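Local coordinates for acyl-coenzyme A oxidase acox-1.2 (Caenorhabditis elegans, PDB 5K3J), which catalyses the FAD-dependent desaturation of ascaroside-CoA side chains, the first step of peroxisomal beta-oxidation in pheromone biosynthesis, and also binds ATP, at residues I88-E93 with W134-R139; L346-A351 with A393-E398; H530-I535 with N564-D569. One frame throughout, in Å; residues are numbered along the deposited sequence.

Interaction 1 (I88-E93 with W134-R139); sequences IDRDNE and WLERAR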
# COMPACT_ATOMS: atom_id res chain seq x y z
N ILE A 88 -20.55 -28.52 -4.34
CA ILE A 88 -21.40 -27.64 -3.52
C ILE A 88 -22.86 -27.53 -3.96
O ILE A 88 -23.27 -28.06 -4.99
CB ILE A 88 -20.87 -26.19 -3.48
CG1 ILE A 88 -20.95 -25.55 -4.87
CG2 ILE A 88 -19.46 -26.12 -2.90
CD1 ILE A 88 -20.76 -24.05 -4.86
N ASP A 89 -23.63 -26.80 -3.15
CA ASP A 89 -24.96 -26.35 -3.51
C ASP A 89 -24.81 -25.07 -4.33
O ASP A 89 -24.48 -24.01 -3.78
CB ASP A 89 -25.80 -26.11 -2.25
CG ASP A 89 -27.19 -25.57 -2.54
OD1 ASP A 89 -27.65 -25.69 -3.70
OD2 ASP A 89 -27.82 -25.04 -1.60
N ARG A 90 -25.05 -25.17 -5.63
CA ARG A 90 -24.75 -24.10 -6.58
C ARG A 90 -25.29 -22.74 -6.17
O ARG A 90 -24.61 -21.72 -6.34
CB ARG A 90 -25.30 -24.46 -7.96
CG ARG A 90 -25.07 -23.38 -9.01
CD ARG A 90 -26.14 -23.39 -10.08
NE ARG A 90 -25.99 -24.50 -11.01
CZ ARG A 90 -26.83 -24.74 -12.02
NH1 ARG A 90 -27.87 -23.94 -12.22
NH2 ARG A 90 -26.62 -25.77 -12.83
N ASP A 91 -26.50 -22.71 -5.63
CA ASP A 91 -27.15 -21.46 -5.27
C ASP A 91 -26.97 -21.13 -3.79
O ASP A 91 -27.72 -20.34 -3.22
CB ASP A 91 -28.63 -21.51 -5.64
CG ASP A 91 -28.84 -21.63 -7.14
OD1 ASP A 91 -27.88 -21.35 -7.89
OD2 ASP A 91 -29.95 -21.99 -7.56
N ASN A 92 -25.97 -21.76 -3.18
CA ASN A 92 -25.54 -21.41 -1.84
C ASN A 92 -24.34 -20.47 -1.93
O ASN A 92 -23.22 -20.91 -2.19
CB ASN A 92 -25.18 -22.67 -1.04
CG ASN A 92 -24.92 -22.39 0.43
OD1 ASN A 92 -24.73 -21.25 0.83
ND2 ASN A 92 -24.89 -23.45 1.23
N GLU A 93 -24.57 -19.18 -1.73
CA GLU A 93 -23.53 -18.19 -1.98
C GLU A 93 -22.36 -18.33 -1.00
O GLU A 93 -21.22 -18.06 -1.37
CB GLU A 93 -24.08 -16.76 -1.91
CG GLU A 93 -23.07 -15.75 -2.42
CD GLU A 93 -23.56 -14.32 -2.37
OE1 GLU A 93 -24.69 -14.09 -1.88
OE2 GLU A 93 -22.81 -13.42 -2.82
N TRP A 134 -33.23 -14.58 -18.70
CA TRP A 134 -31.79 -14.49 -18.52
C TRP A 134 -31.26 -15.04 -17.19
O TRP A 134 -30.22 -15.70 -17.17
CB TRP A 134 -31.32 -13.04 -18.66
CG TRP A 134 -31.56 -12.43 -20.00
CD1 TRP A 134 -31.13 -12.89 -21.21
CD2 TRP A 134 -32.28 -11.22 -20.26
NE1 TRP A 134 -31.54 -12.05 -22.21
CE2 TRP A 134 -32.25 -11.01 -21.66
CE3 TRP A 134 -32.95 -10.29 -19.46
CZ2 TRP A 134 -32.86 -9.92 -22.27
CZ3 TRP A 134 -33.56 -9.21 -20.07
CH2 TRP A 134 -33.51 -9.03 -21.46
N LEU A 135 -31.95 -14.76 -16.09
CA LEU A 135 -31.40 -15.02 -14.76
C LEU A 135 -31.03 -16.49 -14.53
O LEU A 135 -30.04 -16.78 -13.86
CB LEU A 135 -32.38 -14.56 -13.67
CG LEU A 135 -31.92 -14.75 -12.23
CD1 LEU A 135 -30.52 -14.17 -12.01
CD2 LEU A 135 -32.91 -14.12 -11.26
N GLU A 136 -31.81 -17.41 -15.08
CA GLU A 136 -31.45 -18.81 -14.94
C GLU A 136 -30.36 -19.17 -15.95
O GLU A 136 -29.56 -20.07 -15.70
CB GLU A 136 -32.66 -19.73 -15.10
CG GLU A 136 -32.43 -21.15 -14.57
CD GLU A 136 -31.82 -21.18 -13.17
OE1 GLU A 136 -32.14 -20.31 -12.34
OE2 GLU A 136 -31.00 -22.09 -12.91
N ARG A 137 -30.33 -18.48 -17.07
CA ARG A 137 -29.25 -18.68 -18.04
C ARG A 137 -27.92 -18.25 -17.44
O ARG A 137 -26.89 -18.88 -17.68
CB ARG A 137 -29.52 -17.90 -19.33
CG ARG A 137 -30.63 -18.46 -20.19
CD ARG A 137 -30.48 -17.98 -21.63
NE ARG A 137 -29.32 -18.59 -22.28
CZ ARG A 137 -28.75 -18.12 -23.39
NH1 ARG A 137 -29.23 -17.02 -23.97
NH2 ARG A 137 -27.71 -18.74 -23.92
N ALA A 138 -27.95 -17.17 -16.67
CA ALA A 138 -26.77 -16.68 -15.97
C ALA A 138 -26.29 -17.69 -14.93
O ALA A 138 -25.10 -18.00 -14.86
CB ALA A 138 -27.07 -15.34 -15.30
N ARG A 139 -27.22 -18.21 -14.14
CA ARG A 139 -26.89 -19.12 -13.04
C ARG A 139 -26.32 -20.45 -13.53
O ARG A 139 -25.51 -21.07 -12.84
CB ARG A 139 -28.12 -19.37 -12.17
CG ARG A 139 -28.37 -18.28 -11.12
CD ARG A 139 -29.80 -18.32 -10.57
NE ARG A 139 -29.85 -17.91 -9.16
CZ ARG A 139 -30.94 -17.49 -8.53
NH1 ARG A 139 -32.10 -17.41 -9.17
NH2 ARG A 139 -30.88 -17.15 -7.25

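Interaction 2 (L346-A351 with A393-E398); sequences LARAYA and AHETGE. With ATP (adenosine-5'-triphosphate), chain D.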
# COMPACT_ATOMS: atom_id res chain seq x y z
N LEU A 346 -5.62 -8.26 13.91
CA LEU A 346 -6.28 -9.53 14.19
C LEU A 346 -7.59 -9.30 14.94
O LEU A 346 -8.56 -10.03 14.75
CB LEU A 346 -5.36 -10.45 14.99
CG LEU A 346 -5.92 -11.85 15.28
CD1 LEU A 346 -6.25 -12.56 13.98
CD2 LEU A 346 -4.95 -12.66 16.12
N ALA A 347 -7.60 -8.27 15.78
CA ALA A 347 -8.82 -7.89 16.49
C ALA A 347 -9.81 -7.28 15.51
O ALA A 347 -11.02 -7.46 15.64
CB ALA A 347 -8.49 -6.91 17.61
N ARG A 348 -9.29 -6.55 14.52
CA ARG A 348 -10.13 -5.91 13.51
C ARG A 348 -10.72 -6.93 12.54
O ARG A 348 -11.87 -6.80 12.14
CB ARG A 348 -9.32 -4.86 12.74
CG ARG A 348 -9.22 -3.52 13.46
CD ARG A 348 -8.23 -2.59 12.78
NE ARG A 348 -8.32 -1.24 13.31
CZ ARG A 348 -7.52 -0.24 12.96
NH1 ARG A 348 -6.56 -0.44 12.07
NH2 ARG A 348 -7.68 0.97 13.49
N ALA A 349 -9.92 -7.93 12.18
CA ALA A 349 -10.37 -8.97 11.26
C ALA A 349 -11.61 -9.67 11.80
O ALA A 349 -12.57 -9.91 11.06
CB ALA A 349 -9.26 -9.97 11.01
N TYR A 350 -11.58 -10.01 13.08
CA TYR A 350 -12.74 -10.58 13.76
C TYR A 350 -13.88 -9.57 13.85
O TYR A 350 -15.02 -9.88 13.53
CB TYR A 350 -12.37 -11.07 15.16
CG TYR A 350 -11.68 -12.42 15.18
CD1 TYR A 350 -10.30 -12.51 15.24
CD2 TYR A 350 -12.42 -13.59 15.14
CE1 TYR A 350 -9.67 -13.74 15.26
CE2 TYR A 350 -11.80 -14.83 15.15
CZ TYR A 350 -10.42 -14.90 15.21
OH TYR A 350 -9.79 -16.12 15.23
N ALA A 351 -13.54 -8.35 14.27
CA ALA A 351 -14.53 -7.30 14.46
C ALA A 351 -15.25 -6.96 13.16
O ALA A 351 -16.46 -6.77 13.15
CB ALA A 351 -13.88 -6.05 15.05
N ALA A 393 -12.07 -0.93 4.51
CA ALA A 393 -11.09 -1.11 3.43
C ALA A 393 -9.81 -0.33 3.71
O ALA A 393 -8.71 -0.80 3.39
CB ALA A 393 -11.68 -0.69 2.09
N HIS A 394 -9.95 0.85 4.29
CA HIS A 394 -8.81 1.71 4.60
C HIS A 394 -7.96 1.10 5.71
O HIS A 394 -6.74 1.02 5.59
CB HIS A 394 -9.29 3.10 5.00
CG HIS A 394 -8.21 3.98 5.54
ND1 HIS A 394 -7.16 4.44 4.77
CD2 HIS A 394 -8.01 4.50 6.78
CE1 HIS A 394 -6.37 5.20 5.51
NE2 HIS A 394 -6.86 5.25 6.73
N GLU A 395 -8.61 0.67 6.78
CA GLU A 395 -7.92 0.07 7.92
C GLU A 395 -7.42 -1.34 7.60
O GLU A 395 -6.38 -1.76 8.10
CB GLU A 395 -8.82 0.03 9.16
CG GLU A 395 -9.18 1.41 9.70
CD GLU A 395 -10.09 1.34 10.92
OE1 GLU A 395 -10.53 0.23 11.26
OE2 GLU A 395 -10.37 2.40 11.52
N THR A 396 -8.16 -2.06 6.75
CA THR A 396 -7.70 -3.36 6.28
C THR A 396 -6.43 -3.19 5.46
O THR A 396 -5.54 -4.04 5.47
CB THR A 396 -8.77 -4.07 5.42
OG1 THR A 396 -9.96 -4.26 6.20
CG2 THR A 396 -8.27 -5.43 4.93
N GLY A 397 -6.35 -2.06 4.75
CA GLY A 397 -5.18 -1.72 3.98
C GLY A 397 -3.95 -1.57 4.85
O GLY A 397 -2.97 -2.30 4.67
N GLU A 398 -4.00 -0.65 5.80
CA GLU A 398 -2.91 -0.44 6.74
C GLU A 398 -2.52 -1.73 7.45
O GLU A 398 -1.34 -2.01 7.65
CB GLU A 398 -3.29 0.61 7.78
CG GLU A 398 -3.47 2.01 7.23
CD GLU A 398 -3.94 2.99 8.29
OE1 GLU A 398 -4.88 2.64 9.03
OE2 GLU A 398 -3.35 4.08 8.40
PG ATP D . -8.77 11.30 12.38
O1G ATP D . -10.15 11.84 12.64
O2G ATP D . -7.71 12.37 12.23
O3G ATP D . -8.37 10.15 13.27
PB ATP D . -7.57 10.17 10.11
O1B ATP D . -7.62 8.67 9.95
O2B ATP D . -6.36 10.83 10.72
O3B ATP D . -8.89 10.64 10.91
PA ATP D . -7.53 12.37 8.41
O1A ATP D . -8.81 13.09 8.05
O2A ATP D . -6.69 12.86 9.57
O3A ATP D . -7.86 10.82 8.67
O5' ATP D . -6.59 12.30 7.11
C5' ATP D . -5.39 11.52 7.13
C4' ATP D . -5.27 10.86 5.77
O4' ATP D . -5.91 9.58 5.77
C3' ATP D . -5.96 11.72 4.73
O3' ATP D . -5.05 12.03 3.67
C2' ATP D . -7.11 10.88 4.21
O2' ATP D . -7.24 10.99 2.79
C1' ATP D . -6.75 9.46 4.62
N9 ATP D . -7.96 8.66 4.95
C8 ATP D . -8.65 8.72 6.10
N7 ATP D . -9.70 7.87 6.10
C5 ATP D . -9.69 7.23 4.92
C6 ATP D . -10.52 6.19 4.26
N6 ATP D . -11.60 5.65 4.88
N1 ATP D . -10.16 5.80 3.02
C2 ATP D . -9.09 6.33 2.39
N3 ATP D . -8.30 7.27 2.92
C4 ATP D . -8.54 7.75 4.16

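Interaction 3 (H530-I535 with N564-D569); sequences HTRLFI and NYELLD. With ATP (adenosine-5'-triphosphate), chain H.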
# COMPACT_ATOMS: atom_id res chain seq x y z
N HIS A 530 -18.40 7.40 13.66
CA HIS A 530 -19.69 6.72 13.75
C HIS A 530 -19.59 5.22 13.44
O HIS A 530 -20.12 4.40 14.19
CB HIS A 530 -20.70 7.38 12.81
CG HIS A 530 -22.05 6.73 12.82
ND1 HIS A 530 -23.11 7.22 13.55
CD2 HIS A 530 -22.51 5.63 12.18
CE1 HIS A 530 -24.17 6.45 13.36
NE2 HIS A 530 -23.83 5.47 12.54
N THR A 531 -18.91 4.88 12.35
CA THR A 531 -18.79 3.48 11.93
C THR A 531 -17.85 2.67 12.81
O THR A 531 -17.99 1.46 12.92
CB THR A 531 -18.28 3.35 10.49
OG1 THR A 531 -16.85 3.33 10.48
CG2 THR A 531 -18.79 4.48 9.63
N ARG A 532 -16.87 3.34 13.40
CA ARG A 532 -15.95 2.65 14.29
C ARG A 532 -16.70 2.26 15.55
O ARG A 532 -16.45 1.21 16.14
CB ARG A 532 -14.74 3.52 14.63
CG ARG A 532 -13.74 3.65 13.49
CD ARG A 532 -12.33 3.36 13.96
NE ARG A 532 -11.45 4.50 13.76
CZ ARG A 532 -10.17 4.51 14.11
NH1 ARG A 532 -9.62 3.44 14.68
NH2 ARG A 532 -9.43 5.59 13.90
N LEU A 533 -17.63 3.11 15.96
CA LEU A 533 -18.52 2.80 17.07
C LEU A 533 -19.34 1.56 16.74
O LEU A 533 -19.49 0.67 17.58
CB LEU A 533 -19.44 3.99 17.37
CG LEU A 533 -20.70 3.73 18.21
CD1 LEU A 533 -20.36 3.15 19.58
CD2 LEU A 533 -21.50 5.01 18.37
N PHE A 534 -19.86 1.50 15.52
CA PHE A 534 -20.71 0.39 15.10
C PHE A 534 -19.95 -0.93 15.06
O PHE A 534 -20.46 -1.95 15.51
CB PHE A 534 -21.32 0.67 13.73
CG PHE A 534 -22.28 -0.39 13.27
CD1 PHE A 534 -23.62 -0.32 13.59
CD2 PHE A 534 -21.83 -1.47 12.51
CE1 PHE A 534 -24.50 -1.30 13.17
CE2 PHE A 534 -22.70 -2.44 12.09
CZ PHE A 534 -24.05 -2.36 12.42
N ILE A 535 -18.75 -0.90 14.49
CA ILE A 535 -17.90 -2.09 14.41
C ILE A 535 -17.69 -2.70 15.79
O ILE A 535 -17.73 -3.92 15.96
CB ILE A 535 -16.53 -1.75 13.77
CG1 ILE A 535 -16.71 -1.34 12.31
CG2 ILE A 535 -15.58 -2.94 13.86
CD1 ILE A 535 -15.52 -0.63 11.71
N ASN A 564 -9.34 -1.00 23.22
CA ASN A 564 -8.26 -0.23 23.85
C ASN A 564 -7.35 0.39 22.80
O ASN A 564 -6.97 1.55 22.89
CB ASN A 564 -7.46 -1.12 24.80
CG ASN A 564 -8.00 -1.11 26.21
OD1 ASN A 564 -7.68 -0.23 27.01
ND2 ASN A 564 -8.84 -2.09 26.53
N TYR A 565 -7.00 -0.41 21.79
CA TYR A 565 -6.17 0.05 20.69
C TYR A 565 -6.89 1.12 19.88
O TYR A 565 -6.30 2.12 19.49
CB TYR A 565 -5.77 -1.12 19.79
CG TYR A 565 -4.95 -0.71 18.58
CD1 TYR A 565 -3.57 -0.59 18.65
CD2 TYR A 565 -5.57 -0.45 17.36
CE1 TYR A 565 -2.83 -0.21 17.55
CE2 TYR A 565 -4.84 -0.07 16.25
CZ TYR A 565 -3.47 0.04 16.35
OH TYR A 565 -2.73 0.42 15.26
N GLU A 566 -8.18 0.89 19.62
CA GLU A 566 -8.96 1.83 18.82
C GLU A 566 -9.13 3.16 19.56
O GLU A 566 -9.04 4.22 18.95
CB GLU A 566 -10.33 1.24 18.48
CG GLU A 566 -10.30 -0.11 17.76
CD GLU A 566 -9.55 -0.09 16.44
OE1 GLU A 566 -9.47 0.98 15.81
OE2 GLU A 566 -9.04 -1.15 16.03
N LEU A 567 -9.37 3.09 20.86
CA LEU A 567 -9.59 4.28 21.68
C LEU A 567 -8.37 5.19 21.71
O LEU A 567 -8.48 6.42 21.77
CB LEU A 567 -9.96 3.88 23.11
CG LEU A 567 -10.43 5.03 24.02
CD1 LEU A 567 -11.80 5.52 23.58
CD2 LEU A 567 -10.44 4.61 25.48
N LEU A 568 -7.19 4.58 21.65
CA LEU A 568 -5.93 5.31 21.68
C LEU A 568 -5.65 5.96 20.33
O LEU A 568 -5.08 7.04 20.25
CB LEU A 568 -4.79 4.38 22.08
CG LEU A 568 -3.39 4.97 22.22
CD1 LEU A 568 -3.43 6.27 23.01
CD2 LEU A 568 -2.47 3.96 22.90
N ASP A 569 -6.09 5.28 19.27
CA ASP A 569 -5.90 5.78 17.91
C ASP A 569 -6.74 7.04 17.68
O ASP A 569 -6.47 7.82 16.77
CB ASP A 569 -6.27 4.70 16.89
CG ASP A 569 -5.88 5.08 15.47
OD1 ASP A 569 -4.74 5.57 15.28
OD2 ASP A 569 -6.70 4.89 14.55
PG ATP H . 1.53 7.55 16.90
O1G ATP H . 0.50 8.52 17.40
O2G ATP H . 2.31 6.86 17.99
O3G ATP H . 2.37 8.05 15.75
PB ATP H . -0.45 5.60 17.15
O1B ATP H . -1.70 5.47 16.30
O2B ATP H . -0.54 6.27 18.49
O3B ATP H . 0.67 6.34 16.27
PA ATP H . 1.41 3.49 16.63
O1A ATP H . 2.49 4.53 16.41
O2A ATP H . 1.79 2.21 17.33
O3A ATP H . 0.11 4.10 17.37
O5' ATP H . 0.82 3.10 15.19
C5' ATP H . 0.07 1.89 15.04
C4' ATP H . 0.58 1.14 13.82
O4' ATP H . 1.39 2.01 13.01
C3' ATP H . 1.46 -0.02 14.25
O3' ATP H . 1.01 -1.22 13.62
C2' ATP H . 2.84 0.31 13.74
O2' ATP H . 3.46 -0.87 13.20
C1' ATP H . 2.58 1.32 12.64
N9 ATP H . 3.73 2.25 12.43
C8 ATP H . 3.94 3.44 13.04
N7 ATP H . 5.09 4.02 12.60
C5 ATP H . 5.64 3.19 11.70
C6 ATP H . 6.86 3.19 10.85
N6 ATP H . 7.74 4.22 10.88
N1 ATP H . 7.06 2.13 10.04
C2 ATP H . 6.19 1.10 9.99
N3 ATP H . 5.07 1.03 10.73
C4 ATP H . 4.74 2.03 11.59

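Interaction 1 (I88-E93 with W134-R139)
Arg90 and Arg139 meet where a loop of the helical N-terminal domain reaches the last turn of helix 128-139. The closer part of the contact is built on Arg90. Its CD lies 3.7 Å from Arg139 O, and the same carbonyl oxygen sits over one face of the Arg90 guanidinium, so no N-H is directed at it. At the edge of that guanidinium, in its plane, Glu136 OE2 stands 3.7 Å from Arg90 NH1, a long salt bridge with the guanidinium and carboxylate planes 20° apart. With the chain bent at chi3 (-75°), NH1 is the guanidinium nitrogen nearest Glu136. Leu84 and Asn85 of the preceding helix and Arg140 also pack on Arg90.

The looser, solvent-facing part is carried by Asp91, at the third position of the type I turn Asp89-Asn92. Asp91 OD1 comes no nearer than 4.2 Å to Arg139 NE, and it lies well out of the guanidinium plane, which leaves attraction between charges without a hydrogen bond. The turn itself is closed by Asn92 N to Asp89 O, 2.8 Å, and Asn92 sits at the N-cap of helix 93-103, its OD1 making a weak hydrogen bond to Glu94 N.

With 164 Å² buried in total and no hydrogen bond across it, the contact joins loop to helix by packing of Arg90 on the Arg139 carbonyl and by one long salt bridge and one still looser charge pair, which solvent would be expected to weaken.

Interaction 2 (L346-A351 with A393-E398)
Arg348 leaves its helix with CG anti to the carbonyl carbon (chi1 -82°) and runs extended to NE, while Glu395, whose CG is also anti to its carbonyl carbon (chi1 -66°), stretches out to lay its carboxylate over the arginine. The two belong to neighbouring helices, 343-363 and 379-405, of the all-helical C-alpha1 domain of the acyl-CoA oxidase fold.

The flat groups are stacked, their planes 14° apart, although the side chains cross at about a right angle. Glu395 OE1 lies 3.3 Å above one guanidinium face, offset toward the rim, and 3.4 Å from Arg348 NE. Glu395 CD is 3.5 Å from Arg348 NH2, and Glu395 CB is 3.7 Å from Arg348 NH1, so aliphatic as well as charged parts meet the guanidinium. Because the oxygen is far out of the guanidinium plane, this salt bridge is electrostatic and uses no N-H. The stronger partner of Arg348 NE is Glu566 of helix 549-569. Arg348 and Glu395 are both buried, and Glu395 and Glu566 would probably offset the charges of Arg348 and the nearby Arg532.

One residue before Glu395, His394 faces an ATP of the site shared between the two subunits. Arg528 and Tyr573 of the same chain, with His340 and Gln402 of the second subunit, also hydrogen-bond this nucleotide. The imidazole covers the adenine by one face: ATP C5 lies 3.6 Å above the ring plane, over its centre, and His394 CB is 3.4 Å from ATP C6.

Interaction 3 (H530-I535 with N564-D569)
A buried salt-bridge network beside an ATP site joins helices 520-543 and 549-569 of the C-terminal helical domain, with Arg532 on the first helix and Glu566 and Asp569 on the second. Arg532 NH1 and NH2 both grip one oxygen, Asp569 OD2, end-on. The NH2 bond is the shorter and straighter, 2.9 Å with an N-H...O angle of 158°, and meets Asp569 OD2 on the anti side but tilted out of the carboxylate plane. The NH1 bond to Asp569 OD2 is 3.3 Å long and uses the anti lone pair. Both bonds lie close to the guanidinium plane, although the carboxylate plane is turned 57° from it.

While Asp569 takes the NH1/NH2 end, Glu566 OE1 lies off the tip of Arg532 NH1 at 2.7 Å. There the hydrogen bond is weak and bent to 123°, which suggests that charge contributes more than directed hydrogen bonding. A bend at chi2 swings the Glu566 carboxylate round to the arginine, and its OE2 makes a salt bridge to Arg348 NE. The two acids would be expected to offset the charges of Arg532 and of Arg348, whose NH2 is close to Arg532 NH1.

Asp569 OD1 and ATP O1B are neighbouring oxygens, 3.2 Å apart, with no bond assigned, and Tyr565 OH touches ATP C5' at 3.2 Å, near the tyrosine ring plane. His340 and Gln402 of this chain and Arg525, Arg528 and Tyr573 of the second subunit hydrogen-bond this ATP.

Around the contact, Val391 of helix 379-405 packs on Arg532, while helices 481-507 and 581-597 contribute Tyr483 and Val586 against Leu567.

Interactions 2 and 3 form one charged cluster of two arginines and three acids, the two guanidinium groups close together and the contact centres 11 Å apart. Arg348 NE binds Glu566 OE2 at 2.8 Å, whereas Glu395 OE2 and Arg532 NE are a longer, weaker ion pair at 3.3 Å; Ala351 CB also packs on Ile535 CG2 at 3.7 Å. The cluster lies beside two ATP molecules: His394 of interaction 2 faces one, and Tyr565 and Asp569 of interaction 3 face the other, each nucleotide being shared by both subunits. Interaction 1, a surface contact away from the annotated sites, has its centre 31 Å from that of interaction 2 and 38 Å from that of interaction 3, and touches neither.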